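Local coordinates for protein N-terminal domain of PorA (28-171) (Porphyromonas gingivalis ATCC 33277, PDB 6KJK) that is the N-terminal domain of a type IX secretion system cargo protein that appears to influence PorXY-SigP signalling, at residues A66-F69 against G70-L74. Sequence-based numbering, arbitrary orientation.
Sequences ALCF and GQCML
Leu67 and Met73 mark the far end of a tight, hairpin-like reversal in which the chain leaves strand 64-69 and doubles back, the two runs pointing 162° apart. The evidence for pairing begins at Leu67 O, which takes a nearly straight hydrogen bond from Met73 N (2.9 Å, 174° at the hydrogen). A water bridging the same oxygen to Met73 O supplements it; a second, joining Leu67 N to Leu74 O, carries the pairing on. Met73 folds its CB and CG against Leu67 O, each at 3.7 Å. Cys68 and Cys72 form a non-hydrogen-bonded antiparallel pair, CA to CA 3.9 Å, spanned by the disulfide between Cys68 SG and Cys72 SG (2.1 Å, chi3 109°). Both sulfurs lie anti to their own carbonyl carbons, beside the backbone N, which brings them together on one flank of the reversal. Phe69 N hydrogen-bonds to Gln71 O at 3.0 Å, approaching from above the carbonyl plane, while the weak return hydrogen bond from Gln71 N to Phe69 O closes a classic gamma turn centred on Gly70, whose phi is positive. Phe69, its CG anti to the backbone N, starts away from the returning chain; CB and CG still lie beside Gly70 N, and the side chain contacts Ser80 and Glu90. Strand 64-69 pairs with strand 90-99 through backbone hydrogen bonds between Ala66 and Arg95 and between Cys68 and Ser93, and the returning loop rests Met73 and Gln71 on Pro81.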
ATOM      1  N   ALA A  66      -2.471   8.099  -1.602  1.00  9.83           N
ATOM      2  CA  ALA A  66      -1.860   8.140  -2.934  1.00 11.25           C
ATOM      3  C   ALA A  66      -1.073   6.857  -3.105  1.00 10.20           C
ATOM      4  O   ALA A  66      -0.106   6.605  -2.378  1.00 10.58           O
ATOM      5  CB  ALA A  66      -0.936   9.346  -3.124  1.00 13.05           C
ATOM      6  N   LEU A  67      -1.501   6.051  -4.049  1.00  8.58           N
ATOM      7  CA  LEU A  67      -0.871   4.779  -4.383  1.00  9.73           C
ATOM      8  C   LEU A  67       0.145   4.960  -5.501  1.00 10.62           C
ATOM      9  O   LEU A  67      -0.158   5.570  -6.532  1.00 11.57           O
ATOM     10  CB  LEU A  67      -1.980   3.846  -4.869  1.00 11.06           C
ATOM     11  CG  LEU A  67      -1.550   2.468  -5.354  1.00 10.31           C
ATOM     12  CD1 LEU A  67      -0.928   1.661  -4.206  1.00 13.85           C
ATOM     13  CD2 LEU A  67      -2.733   1.718  -5.926  1.00 13.92           C
ATOM     14  N   CYS A  68       1.335   4.386  -5.339  1.00  9.36           N
ATOM     15  CA  CYS A  68       2.283   4.287  -6.440  1.00  9.73           C
ATOM     16  C   CYS A  68       2.594   2.822  -6.671  1.00 10.34           C
ATOM     17  O   CYS A  68       3.142   2.155  -5.793  1.00 11.09           O
ATOM     18  CB  CYS A  68       3.583   5.009  -6.112  1.00 12.37           C
ATOM     19  SG  CYS A  68       3.450   6.812  -5.918  1.00 15.02           S
ATOM     20  N   PHE A  69       2.272   2.323  -7.852  1.00  9.59           N
ATOM     21  CA  PHE A  69       2.641   0.963  -8.236  1.00  9.85           C
ATOM     22  C   PHE A  69       2.621   0.951  -9.756  1.00 10.71           C
ATOM     23  O   PHE A  69       1.538   1.033 -10.347  1.00 11.88           O
ATOM     24  CB  PHE A  69       1.634  -0.019  -7.659  1.00 11.49           C
ATOM     25  CG  PHE A  69       1.975  -1.426  -7.952  1.00  9.51           C
ATOM     26  CD1 PHE A  69       3.146  -1.986  -7.461  1.00 11.11           C
ATOM     27  CD2 PHE A  69       1.134  -2.224  -8.709  1.00 11.92           C
ATOM     28  CE1 PHE A  69       3.499  -3.295  -7.779  1.00 12.72           C
ATOM     29  CE2 PHE A  69       1.464  -3.541  -9.004  1.00 13.05           C
ATOM     30  CZ  PHE A  69       2.628  -4.076  -8.519  1.00 13.91           C
ATOM     31  N   GLY A  70       3.784   0.921 -10.382  1.00 11.70           N
ATOM     32  CA  GLY A  70       3.878   1.098 -11.839  1.00 12.29           C
ATOM     33  C   GLY A  70       3.757   2.555 -12.236  1.00 11.68           C
ATOM     34  O   GLY A  70       4.596   3.053 -12.997  1.00 13.26           O
ATOM     35  N   GLN A  71       2.790   3.263 -11.668  1.00 11.78           N
ATOM     36  CA  GLN A  71       2.606   4.695 -11.837  1.00 11.12           C
ATOM     37  C   GLN A  71       2.094   5.241 -10.507  1.00 11.11           C
ATOM     38  O   GLN A  71       1.422   4.530  -9.748  1.00 12.06           O
ATOM     39  CB  GLN A  71       1.557   4.931 -12.931  1.00 14.43           C
ATOM     40  CG  GLN A  71       1.205   6.365 -13.280  1.00 16.68           C
ATOM     41  CD  GLN A  71       0.079   6.354 -14.289  1.00 19.67           C
ATOM     42  OE1 GLN A  71       0.111   5.580 -15.245  1.00 22.70           O
ATOM     43  NE2 GLN A  71      -0.954   7.155 -14.046  1.00 26.09           N
ATOM     44  N   CYS A  72       2.384   6.493 -10.214  1.00 11.52           N
ATOM     45  CA  CYS A  72       1.775   7.160  -9.066  1.00 12.06           C
ATOM     46  C   CYS A  72       0.417   7.686  -9.485  1.00 13.90           C
ATOM     47  O   CYS A  72       0.321   8.523 -10.395  1.00 15.22           O
ATOM     48  CB  CYS A  72       2.679   8.286  -8.576  1.00 12.35           C
ATOM     49  SG  CYS A  72       4.136   7.625  -7.719  1.00 18.21           S
ATOM     50  N   MET A  73      -0.634   7.213  -8.829  1.00 11.62           N
ATOM     51  CA  MET A  73      -2.002   7.570  -9.174  1.00 13.04           C
ATOM     52  C   MET A  73      -2.446   8.836  -8.442  1.00 13.53           C
ATOM     53  O   MET A  73      -1.848   9.265  -7.462  1.00 13.81           O
ATOM     54  CB  MET A  73      -2.926   6.406  -8.829  1.00 13.95           C
ATOM     55  CG  MET A  73      -2.445   5.041  -9.334  1.00 15.29           C
ATOM     56  SD  MET A  73      -1.997   4.996 -11.057  1.00 16.74           S
ATOM     57  CE  MET A  73      -3.612   5.058 -11.834  1.00 18.42           C
ATOM     58  N   LEU A  74      -3.505   9.451  -8.966  1.00 13.45           N
ATOM     59  CA  LEU A  74      -4.037  10.653  -8.365  1.00 13.68           C
ATOM     60  C   LEU A  74      -4.592  10.355  -6.969  1.00 12.92           C
ATOM     61  O   LEU A  74      -4.856   9.187  -6.628  1.00 12.54           O
ATOM     62  CB  LEU A  74      -5.149  11.208  -9.262  1.00 15.45           C
ATOM     63  CG  LEU A  74      -4.608  11.838 -10.548  1.00 19.37           C
ATOM     64  CD1 LEU A  74      -5.730  12.188 -11.506  1.00 22.76           C
ATOM     65  CD2 LEU A  74      -3.775  13.055 -10.234  1.00 24.01           C
TER
HETATM   66  O   HOH W   1      -3.864   6.804  -5.439  1.00 11.56           O
HETATM   67  O   HOH W   2       0.460   8.594  -6.051  1.00 18.02           O